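Local atomic coordinates of peptidoglycan D,D-transpeptidase MrdA (PDB entry 7KIS), a protein that probably catalyses peptidoglycan cross-linking as a penicillin-binding D,D-transpeptidase of the bacterial inner membrane and takes part in maintaining cell shape. Residues Phe389-Ile398 and Trp440-Ile450; Glu421-Lys432 and Tyr454-Leu462. All blocks are in the same frame, centred on the assembly; numbering follows the deposited sequence.

Interaction 1: residues Phe389-Ile398 and Trp440-Ile450; sequences FYDLAHKLGI and WYPGETLILGI
The ring of Y390 lies against I450 and the end of helix 443-449. Its CE1 is 3.6 Å from I450 CD1. One ring edge, at CD1 and CE1, meets L446 O, with that oxygen near the ring plane and 3.2 Å from Y390 CD1. I450 carries CG1 between its backbone N and carbonyl carbon (chi1 63°), which sends CD1 to the Y390 ring and leaves CG2 on F389 CB. Y390 OH makes a weak hydrogen bond to R365 O.

Beyond this ring the axes of the segments 389-396 and 443-449 come within 7.5 Å, at 128° between their directions. A393 and G449 face each other here. G449, having no side chain, brings its CA 3.7 Å from A393 CB, which also meets T445 O. L446 CD2 packs on H394 CB, the two side chains pointing the same way.

The other end is built on I398, just after G397, the residue with positive phi that follows helix 386-396. I398 CG2 makes a CH-pi contact over one face of W440, 4.0 Å from the centroid of the five-membered ring. I398 CD1 meets L448 CD1 at 3.5 Å. E444 OE1 covers the opposite face of W440. In the indole plane, W440 NE1 gives a hydrogen bond to T445 OG1 at 2.9 Å, which fixes the ring's rotation.

Y390 belongs to the pocket of the bound ligand, the ring-opened product of the diazabicyclooctane WCK 5153, which also touches I450. The I450 side chain is about 5 Å from that of S327, the predicted acylated serine. The helices meet through carbon contacts, several to carbonyl oxygens, so the placing of Y390 and I450 beside the ligand probably depends on fit more than on polar bonds.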
loop_
_atom_site.group_PDB
_atom_site.type_symbol
_atom_site.label_atom_id
_atom_site.label_comp_id
_atom_site.label_asym_id
_atom_site.label_seq_id
_atom_site.Cartn_x
_atom_site.Cartn_y
_atom_site.Cartn_z
ATOM N N PHE A 389 15.159 -19.259 1.777
ATOM C CA PHE A 389 13.709 -19.252 1.646
ATOM C C PHE A 389 13.215 -20.281 0.639
ATOM O O PHE A 389 12.053 -20.693 0.717
ATOM C CB PHE A 389 13.230 -17.847 1.275
ATOM C CG PHE A 389 13.547 -16.814 2.320
ATOM C CD1 PHE A 389 14.748 -16.128 2.293
ATOM C CD2 PHE A 389 12.654 -16.546 3.343
ATOM C CE1 PHE A 389 15.051 -15.184 3.256
ATOM C CE2 PHE A 389 12.951 -15.604 4.310
ATOM C CZ PHE A 389 14.151 -14.922 4.266
ATOM N N TYR A 390 14.066 -20.694 -0.305
ATOM C CA TYR A 390 13.789 -21.910 -1.061
ATOM C C TYR A 390 13.628 -23.094 -0.117
ATOM O O TYR A 390 12.668 -23.866 -0.217
ATOM C CB TYR A 390 14.918 -22.182 -2.058
ATOM C CG TYR A 390 14.945 -21.285 -3.276
ATOM C CD1 TYR A 390 13.782 -20.719 -3.781
ATOM C CD2 TYR A 390 16.143 -21.016 -3.928
ATOM C CE1 TYR A 390 13.815 -19.903 -4.901
ATOM C CE2 TYR A 390 16.184 -20.204 -5.043
ATOM C CZ TYR A 390 15.021 -19.650 -5.527
ATOM O OH TYR A 390 15.068 -18.840 -6.639
ATOM N N ASP A 391 14.573 -23.245 0.815
ATOM C CA ASP A 391 14.529 -24.344 1.772
ATOM C C ASP A 391 13.383 -24.174 2.764
ATOM O O ASP A 391 12.738 -25.157 3.148
ATOM C CB ASP A 391 15.869 -24.439 2.503
ATOM C CG ASP A 391 15.891 -25.536 3.544
ATOM O OD1 ASP A 391 16.068 -26.713 3.167
ATOM O OD2 ASP A 391 15.741 -25.219 4.742
ATOM N N LEU A 392 13.117 -22.937 3.192
ATOM C CA LEU A 392 12.040 -22.700 4.148
ATOM C C LEU A 392 10.682 -23.018 3.534
ATOM O O LEU A 392 9.849 -23.685 4.157
ATOM C CB LEU A 392 12.084 -21.253 4.642
ATOM C CG LEU A 392 11.214 -20.881 5.846
ATOM C CD1 LEU A 392 11.916 -19.842 6.708
ATOM C CD2 LEU A 392 9.847 -20.372 5.409
ATOM N N ALA A 393 10.440 -22.539 2.310
ATOM C CA ALA A 393 9.159 -22.791 1.656
ATOM C C ALA A 393 8.947 -24.276 1.399
ATOM O O ALA A 393 7.804 -24.749 1.404
ATOM C CB ALA A 393 9.071 -22.008 0.347
ATOM N N HIS A 394 10.028 -25.021 1.162
ATOM C CA HIS A 394 9.902 -26.455 0.928
ATOM C C HIS A 394 9.416 -27.173 2.180
ATOM O O HIS A 394 8.415 -27.897 2.144
ATOM C CB HIS A 394 11.242 -27.027 0.463
ATOM C CG HIS A 394 11.158 -28.438 -0.027
ATOM N ND1 HIS A 394 10.316 -28.822 -1.049
ATOM C CD2 HIS A 394 11.809 -29.559 0.365
ATOM C CE1 HIS A 394 10.453 -30.118 -1.266
ATOM N NE2 HIS A 394 11.353 -30.589 -0.421
ATOM N N LYS A 395 10.112 -26.978 3.303
ATOM C CA LYS A 395 9.754 -27.652 4.545
ATOM C C LYS A 395 8.435 -27.164 5.124
ATOM O O LYS A 395 7.907 -27.803 6.041
ATOM C CB LYS A 395 10.866 -27.472 5.580
ATOM C CG LYS A 395 12.198 -28.060 5.161
ATOM C CD LYS A 395 13.109 -28.256 6.359
ATOM C CE LYS A 395 13.840 -26.974 6.711
ATOM N NZ LYS A 395 15.248 -27.006 6.235
ATOM N N LEU A 396 7.885 -26.068 4.610
ATOM C CA LEU A 396 6.646 -25.506 5.125
ATOM C C LEU A 396 5.420 -25.975 4.355
ATOM O O LEU A 396 4.382 -26.252 4.962
ATOM C CB LEU A 396 6.714 -23.974 5.084
ATOM C CG LEU A 396 5.480 -23.174 5.510
ATOM C CD1 LEU A 396 5.228 -23.330 6.999
ATOM C CD2 LEU A 396 5.639 -21.704 5.151
ATOM N N GLY A 397 5.510 -26.057 3.038
ATOM C CA GLY A 397 4.364 -26.459 2.254
ATOM C C GLY A 397 3.502 -25.268 1.897
ATOM O O GLY A 397 3.361 -24.311 2.662
ATOM N N ILE A 398 2.892 -25.337 0.709
ATOM C CA ILE A 398 2.071 -24.215 0.244
ATOM C C ILE A 398 0.739 -24.163 0.977
ATOM O O ILE A 398 0.097 -23.113 1.027
ATOM C CB ILE A 398 1.870 -24.273 -1.287
ATOM C CG1 ILE A 398 1.430 -22.906 -1.794
ATOM C CG2 ILE A 398 0.841 -25.326 -1.655
ATOM C CD1 ILE A 398 2.196 -21.760 -1.179
ATOM N N TRP A 440 -0.459 -29.293 -8.093
ATOM C CA TRP A 440 0.576 -28.377 -7.640
ATOM C C TRP A 440 1.914 -29.100 -7.573
ATOM O O TRP A 440 2.033 -30.153 -6.938
ATOM C CB TRP A 440 0.218 -27.796 -6.273
ATOM C CG TRP A 440 1.127 -26.685 -5.844
ATOM C CD1 TRP A 440 2.296 -26.803 -5.151
ATOM C CD2 TRP A 440 0.941 -25.285 -6.085
ATOM N NE1 TRP A 440 2.850 -25.563 -4.944
ATOM C CE2 TRP A 440 2.038 -24.614 -5.507
ATOM C CE3 TRP A 440 -0.045 -24.534 -6.731
ATOM C CZ2 TRP A 440 2.175 -23.227 -5.556
ATOM C CZ3 TRP A 440 0.093 -23.158 -6.779
ATOM C CH2 TRP A 440 1.195 -22.520 -6.196
ATOM N N TYR A 441 2.915 -28.532 -8.231
ATOM C CA TYR A 441 4.263 -29.081 -8.235
ATOM C C TYR A 441 5.086 -28.469 -7.105
ATOM O O TYR A 441 4.987 -27.265 -6.847
ATOM C CB TYR A 441 4.937 -28.827 -9.578
ATOM C CG TYR A 441 4.135 -29.378 -10.737
ATOM C CD1 TYR A 441 3.418 -28.533 -11.575
ATOM C CD2 TYR A 441 4.074 -30.745 -10.978
ATOM C CE1 TYR A 441 2.676 -29.032 -12.629
ATOM C CE2 TYR A 441 3.333 -31.254 -12.031
ATOM C CZ TYR A 441 2.636 -30.393 -12.852
ATOM O OH TYR A 441 1.897 -30.890 -13.901
ATOM N N PRO A 442 5.888 -29.283 -6.413
ATOM C CA PRO A 442 6.688 -28.753 -5.295
ATOM C C PRO A 442 7.632 -27.631 -5.687
ATOM O O PRO A 442 7.990 -26.817 -4.826
ATOM C CB PRO A 442 7.459 -29.985 -4.801
ATOM C CG PRO A 442 6.647 -31.153 -5.261
ATOM C CD PRO A 442 6.051 -30.737 -6.572
ATOM N N GLY A 443 8.040 -27.549 -6.955
ATOM C CA GLY A 443 8.881 -26.450 -7.391
ATOM C C GLY A 443 8.181 -25.108 -7.412
ATOM O O GLY A 443 8.851 -24.072 -7.367
ATOM N N GLU A 444 6.849 -25.103 -7.475
ATOM C CA GLU A 444 6.098 -23.855 -7.458
ATOM C C GLU A 444 6.033 -23.227 -6.074
ATOM O O GLU A 444 5.759 -22.026 -5.965
ATOM C CB GLU A 444 4.680 -24.087 -7.983
ATOM C CG GLU A 444 4.606 -24.341 -9.476
ATOM C CD GLU A 444 3.193 -24.624 -9.944
ATOM O OE1 GLU A 444 2.495 -25.421 -9.283
ATOM O OE2 GLU A 444 2.779 -24.045 -10.970
ATOM N N THR A 445 6.266 -24.005 -5.017
ATOM C CA THR A 445 6.300 -23.442 -3.672
ATOM C C THR A 445 7.602 -22.699 -3.398
ATOM O O THR A 445 7.602 -21.716 -2.648
ATOM C CB THR A 445 6.100 -24.546 -2.631
ATOM O OG1 THR A 445 5.039 -25.414 -3.049
ATOM C CG2 THR A 445 5.749 -23.949 -1.273
ATOM N N LEU A 446 8.709 -23.137 -4.002
ATOM C CA LEU A 446 9.997 -22.508 -3.728
ATOM C C LEU A 446 10.064 -21.097 -4.300
ATOM O O LEU A 446 10.631 -20.195 -3.673
ATOM C CB LEU A 446 11.129 -23.368 -4.288
ATOM C CG LEU A 446 10.987 -24.881 -4.114
ATOM C CD1 LEU A 446 12.173 -25.601 -4.732
ATOM C CD2 LEU A 446 10.846 -25.244 -2.647
ATOM N N ILE A 447 9.498 -20.887 -5.491
ATOM C CA ILE A 447 9.474 -19.544 -6.062
ATOM C C ILE A 447 8.606 -18.619 -5.218
ATOM O O ILE A 447 8.824 -17.401 -5.193
ATOM C CB ILE A 447 9.009 -19.586 -7.530
ATOM C CG1 ILE A 447 7.549 -20.035 -7.626
ATOM C CG2 ILE A 447 9.913 -20.501 -8.345
ATOM C CD1 ILE A 447 7.113 -20.418 -9.025
ATOM N N LEU A 448 7.613 -19.172 -4.517
ATOM C CA LEU A 448 6.786 -18.358 -3.633
ATOM C C LEU A 448 7.537 -17.964 -2.369
ATOM O O LEU A 448 7.256 -16.909 -1.788
ATOM C CB LEU A 448 5.503 -19.108 -3.281
ATOM C CG LEU A 448 4.337 -18.893 -4.245
ATOM C CD1 LEU A 448 3.205 -19.849 -3.931
ATOM C CD2 LEU A 448 3.856 -17.455 -4.178
ATOM N N GLY A 449 8.484 -18.795 -1.926
ATOM C CA GLY A 449 9.267 -18.466 -0.749
ATOM C C GLY A 449 10.068 -17.188 -0.892
ATOM O O GLY A 449 10.432 -16.578 0.119
ATOM N N ILE A 450 10.348 -16.769 -2.121
ATOM C CA ILE A 450 11.030 -15.511 -2.382
ATOM C C ILE A 450 10.107 -14.525 -3.098
ATOM O O ILE A 450 10.575 -13.551 -3.685
ATOM C CB ILE A 450 12.337 -15.732 -3.160
ATOM C CG1 ILE A 450 12.057 -16.333 -4.537
ATOM C CG2 ILE A 450 13.282 -16.628 -2.372
ATOM C CD1 ILE A 450 13.275 -16.369 -5.429
#

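Interaction 2: residues Glu421-Lys432 and Tyr454-Leu462; sequences EADGLMPSREWK and YMQATPIQL
A single antiparallel bridge, hydrogen-bonded at L425 and Q456, joins two segments that are otherwise loop and helix start. L425 N gives to Q456 O at 2.9 Å. Q456 N gives back to L425 O at 2.8 Å, in the carbonyl plane and on a lone pair. Beside the bridge, G424 CA faces Q456 O, and the positive phi of G424 (80°) suits a glycine.

Q461 NE2 donates to Q412 O. It also lies near D423 O, at a spacing too short to be reliable, so that bond is doubtful. Within the transpeptidase domain, T458 and Q461 form a capping box. T458 is the N-cap of helix 459-470, its OG1 accepting from Q461 N, and Q461 OE1 returns the bond by accepting from T458 N at 3.1 Å. At this end I460 CG2 packs 3.5 Å from E421 OE1, whose carboxylate is held by V414 N and A415 N.

Towards helix 429-435 the contact turns apolar. L425 CD2, from the same segment, lies over one face of W431, toward its rim, 3.5 Å above the ring plane, and runs alongside Y454. W431 and Y454 meet obliquely, planes at 46°, with W431 CZ3 3.7 Å from Y454 CD2. M455 extends from its backbone, CG anti to N (chi1 -173°), and brings CE to M426 SD at 3.7 Å. The P427 ring and the M455 side chain cross at about a right angle, P427 CD near M455 CB.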
loop_
_atom_site.group_PDB
_atom_site.type_symbol
_atom_site.label_atom_id
_atom_site.label_comp_id
_atom_site.label_asym_id
_atom_site.label_seq_id
_atom_site.Cartn_x
_atom_site.Cartn_y
_atom_site.Cartn_z
ATOM N N GLU A 421 -10.245 -1.539 -4.878
ATOM C CA GLU A 421 -8.981 -2.171 -4.530
ATOM C C GLU A 421 -8.944 -3.586 -5.090
ATOM O O GLU A 421 -9.838 -4.393 -4.824
ATOM C CB GLU A 421 -8.804 -2.188 -3.012
ATOM C CG GLU A 421 -7.358 -2.258 -2.543
ATOM C CD GLU A 421 -7.242 -2.638 -1.076
ATOM O OE1 GLU A 421 -6.312 -3.395 -0.725
ATOM O OE2 GLU A 421 -8.084 -2.181 -0.275
ATOM N N ALA A 422 -7.908 -3.884 -5.867
ATOM C CA ALA A 422 -7.766 -5.215 -6.437
ATOM C C ALA A 422 -7.407 -6.208 -5.343
ATOM O O ALA A 422 -6.646 -5.894 -4.424
ATOM C CB ALA A 422 -6.702 -5.222 -7.535
ATOM N N ASP A 423 -7.968 -7.414 -5.441
ATOM C CA ASP A 423 -7.766 -8.396 -4.385
ATOM C C ASP A 423 -6.314 -8.844 -4.303
ATOM O O ASP A 423 -5.798 -9.066 -3.202
ATOM C CB ASP A 423 -8.661 -9.613 -4.630
ATOM C CG ASP A 423 -10.076 -9.410 -4.140
ATOM O OD1 ASP A 423 -10.250 -8.826 -3.051
ATOM O OD2 ASP A 423 -11.015 -9.851 -4.840
ATOM N N GLY A 424 -5.622 -8.906 -5.434
ATOM C CA GLY A 424 -4.334 -9.561 -5.475
ATOM C C GLY A 424 -4.523 -11.063 -5.559
ATOM O O GLY A 424 -5.639 -11.581 -5.632
ATOM N N LEU A 425 -3.406 -11.783 -5.550
ATOM C CA LEU A 425 -3.459 -13.238 -5.628
ATOM C C LEU A 425 -2.411 -13.834 -4.703
ATOM O O LEU A 425 -1.224 -13.514 -4.815
ATOM C CB LEU A 425 -3.245 -13.727 -7.063
ATOM C CG LEU A 425 -3.299 -15.244 -7.253
ATOM C CD1 LEU A 425 -4.652 -15.793 -6.821
ATOM C CD2 LEU A 425 -3.004 -15.615 -8.697
ATOM N N MET A 426 -2.855 -14.694 -3.792
ATOM C CA MET A 426 -1.966 -15.534 -2.992
ATOM C C MET A 426 -2.260 -16.976 -3.369
ATOM O O MET A 426 -3.227 -17.569 -2.860
ATOM C CB MET A 426 -2.174 -15.309 -1.494
ATOM C CG MET A 426 -1.150 -16.020 -0.624
ATOM S SD MET A 426 0.493 -16.013 -1.366
ATOM C CE MET A 426 1.310 -17.285 -0.405
ATOM N N PRO A 427 -1.477 -17.575 -4.264
ATOM C CA PRO A 427 -1.868 -18.867 -4.835
ATOM C C PRO A 427 -1.883 -19.985 -3.807
ATOM O O PRO A 427 -1.080 -20.025 -2.872
ATOM C CB PRO A 427 -0.806 -19.121 -5.910
ATOM C CG PRO A 427 0.358 -18.293 -5.500
ATOM C CD PRO A 427 -0.208 -17.081 -4.821
ATOM N N SER A 428 -2.817 -20.909 -4.007
ATOM C CA SER A 428 -2.996 -22.062 -3.144
ATOM C C SER A 428 -3.191 -23.282 -4.033
ATOM O O SER A 428 -3.249 -23.175 -5.261
ATOM C CB SER A 428 -4.169 -21.862 -2.177
ATOM O OG SER A 428 -5.346 -22.497 -2.646
ATOM N N ARG A 429 -3.305 -24.456 -3.410
ATOM C CA ARG A 429 -3.566 -25.662 -4.190
ATOM C C ARG A 429 -4.971 -25.660 -4.782
ATOM O O ARG A 429 -5.184 -26.205 -5.871
ATOM C CB ARG A 429 -3.355 -26.907 -3.323
ATOM C CG ARG A 429 -3.551 -28.228 -4.063
ATOM C CD ARG A 429 -3.213 -29.432 -3.195
ATOM N NE ARG A 429 -2.168 -29.147 -2.216
ATOM C CZ ARG A 429 -0.883 -29.430 -2.395
ATOM N NH1 ARG A 429 -0.000 -29.142 -1.449
ATOM N NH2 ARG A 429 -0.479 -30.001 -3.523
ATOM N N GLU A 430 -5.935 -25.050 -4.091
ATOM C CA GLU A 430 -7.292 -24.982 -4.620
ATOM C C GLU A 430 -7.411 -24.008 -5.787
ATOM O O GLU A 430 -8.200 -24.249 -6.707
ATOM C CB GLU A 430 -8.267 -24.602 -3.504
ATOM C CG GLU A 430 -8.026 -25.322 -2.179
ATOM C CD GLU A 430 -8.526 -26.758 -2.173
ATOM O OE1 GLU A 430 -8.246 -27.507 -3.134
ATOM O OE2 GLU A 430 -9.195 -27.142 -1.192
ATOM N N TRP A 431 -6.655 -22.907 -5.767
ATOM C CA TRP A 431 -6.731 -21.940 -6.859
ATOM C C TRP A 431 -6.263 -22.545 -8.177
ATOM O O TRP A 431 -6.916 -22.385 -9.215
ATOM C CB TRP A 431 -5.906 -20.695 -6.527
ATOM C CG TRP A 431 -5.655 -19.822 -7.724
ATOM C CD1 TRP A 431 -6.484 -18.859 -8.223
ATOM C CD2 TRP A 431 -4.501 -19.837 -8.576
ATOM N NE1 TRP A 431 -5.918 -18.273 -9.330
ATOM C CE2 TRP A 431 -4.702 -18.855 -9.568
ATOM C CE3 TRP A 431 -3.318 -20.583 -8.596
ATOM C CZ2 TRP A 431 -3.764 -18.601 -10.568
ATOM C CZ3 TRP A 431 -2.389 -20.329 -9.591
ATOM C CH2 TRP A 431 -2.618 -19.347 -10.562
ATOM N N LYS A 432 -5.126 -23.246 -8.155
ATOM C CA LYS A 432 -4.588 -23.812 -9.388
ATOM C C LYS A 432 -5.452 -24.950 -9.911
ATOM O O LYS A 432 -5.502 -25.181 -11.124
ATOM C CB LYS A 432 -3.152 -24.284 -9.160
ATOM C CG LYS A 432 -2.363 -24.534 -10.433
ATOM C CD LYS A 432 -0.927 -24.921 -10.118
ATOM C CE LYS A 432 -0.406 -25.965 -11.087
ATOM N NZ LYS A 432 0.841 -25.534 -11.774
ATOM N N TYR A 454 2.920 -16.926 -9.520
ATOM C CA TYR A 454 1.696 -16.219 -9.873
ATOM C C TYR A 454 1.250 -15.227 -8.806
ATOM O O TYR A 454 0.181 -14.627 -8.952
ATOM C CB TYR A 454 0.571 -17.220 -10.151
ATOM C CG TYR A 454 1.019 -18.430 -10.938
ATOM C CD1 TYR A 454 1.281 -18.337 -12.297
ATOM C CD2 TYR A 454 1.182 -19.663 -10.321
ATOM C CE1 TYR A 454 1.693 -19.437 -13.023
ATOM C CE2 TYR A 454 1.593 -20.771 -11.038
ATOM C CZ TYR A 454 1.846 -20.652 -12.388
ATOM O OH TYR A 454 2.256 -21.751 -13.108
ATOM N N MET A 455 2.032 -15.047 -7.743
ATOM C CA MET A 455 1.606 -14.201 -6.635
ATOM C C MET A 455 1.478 -12.750 -7.077
ATOM O O MET A 455 2.367 -12.203 -7.735
ATOM C CB MET A 455 2.594 -14.314 -5.474
ATOM C CG MET A 455 2.139 -13.599 -4.213
ATOM S SD MET A 455 3.429 -13.490 -2.961
ATOM C CE MET A 455 2.497 -12.878 -1.559
ATOM N N GLN A 456 0.357 -12.132 -6.714
ATOM C CA GLN A 456 0.065 -10.747 -7.048
ATOM C C GLN A 456 -0.207 -9.970 -5.770
ATOM O O GLN A 456 -0.918 -10.450 -4.882
ATOM C CB GLN A 456 -1.145 -10.652 -7.984
ATOM C CG GLN A 456 -1.046 -11.522 -9.225
ATOM C CD GLN A 456 -0.977 -10.710 -10.503
ATOM O OE1 GLN A 456 -0.450 -9.598 -10.518
ATOM N NE2 GLN A 456 -1.512 -11.263 -11.584
ATOM N N ALA A 457 0.358 -8.769 -5.683
ATOM C CA ALA A 457 0.207 -7.945 -4.491
ATOM C C ALA A 457 0.139 -6.481 -4.894
ATOM O O ALA A 457 0.935 -6.026 -5.721
ATOM C CB ALA A 457 1.363 -8.181 -3.513
ATOM N N THR A 458 -0.818 -5.748 -4.306
ATOM C CA THR A 458 -0.984 -4.315 -4.492
ATOM C C THR A 458 -0.087 -3.545 -3.527
ATOM O O THR A 458 0.189 -4.014 -2.419
ATOM C CB THR A 458 -2.440 -3.912 -4.265
ATOM O OG1 THR A 458 -2.849 -4.303 -2.949
ATOM C CG2 THR A 458 -3.345 -4.582 -5.291
ATOM N N PRO A 459 0.377 -2.356 -3.925
ATOM C CA PRO A 459 1.271 -1.581 -3.047
ATOM C C PRO A 459 0.662 -1.237 -1.699
ATOM O O PRO A 459 1.402 -0.856 -0.783
ATOM C CB PRO A 459 1.560 -0.318 -3.869
ATOM C CG PRO A 459 1.354 -0.740 -5.285
ATOM C CD PRO A 459 0.227 -1.729 -5.249
ATOM N N ILE A 460 -0.655 -1.357 -1.541
ATOM C CA ILE A 460 -1.258 -1.156 -0.228
ATOM C C ILE A 460 -1.204 -2.447 0.583
ATOM O O ILE A 460 -0.987 -2.419 1.799
ATOM C CB ILE A 460 -2.698 -0.629 -0.378
ATOM C CG1 ILE A 460 -3.419 -0.612 0.973
ATOM C CG2 ILE A 460 -3.474 -1.452 -1.397
ATOM C CD1 ILE A 460 -2.847 0.384 1.956
ATOM N N GLN A 461 -1.395 -3.595 -0.075
ATOM C CA GLN A 461 -1.187 -4.877 0.593
ATOM C C GLN A 461 0.236 -4.992 1.124
ATOM O O GLN A 461 0.465 -5.575 2.190
ATOM C CB GLN A 461 -1.493 -6.024 -0.368
ATOM C CG GLN A 461 -2.937 -6.487 -0.351
ATOM C CD GLN A 461 -3.256 -7.418 -1.501
ATOM O OE1 GLN A 461 -2.459 -7.573 -2.425
ATOM N NE2 GLN A 461 -4.426 -8.046 -1.450
ATOM N N LEU A 462 1.206 -4.438 0.392
ATOM C CA LEU A 462 2.586 -4.426 0.864
ATOM C C LEU A 462 2.749 -3.501 2.062
ATOM O O LEU A 462 3.368 -3.872 3.066
ATOM C CB LEU A 462 3.524 -3.999 -0.266
ATOM C CG LEU A 462 4.046 -5.061 -1.235
ATOM C CD1 LEU A 462 3.100 -5.234 -2.409
ATOM C CD2 LEU A 462 5.432 -4.684 -1.723
#

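From the N terminus the chain runs through 389-398, 421-432, 440-450 and 454-462. Interaction 1 closes a loop of 41 residues between its segments and interaction 2 one of 21. The segments alternate, so the two loops cross. Interaction 1 joins helix 386-396 to helix 443-449 near the ligand pocket. Interaction 2 joins the approach to helix 429-435 to the start of helix 459-470. Their centres lie about 16 Å apart, yet they touch. E444 OE2 forms a salt bridge with K432 NZ and a probable hydrogen bond with Y454 OH. W440 packs on K432 and R429, and L448 on P427 and M455.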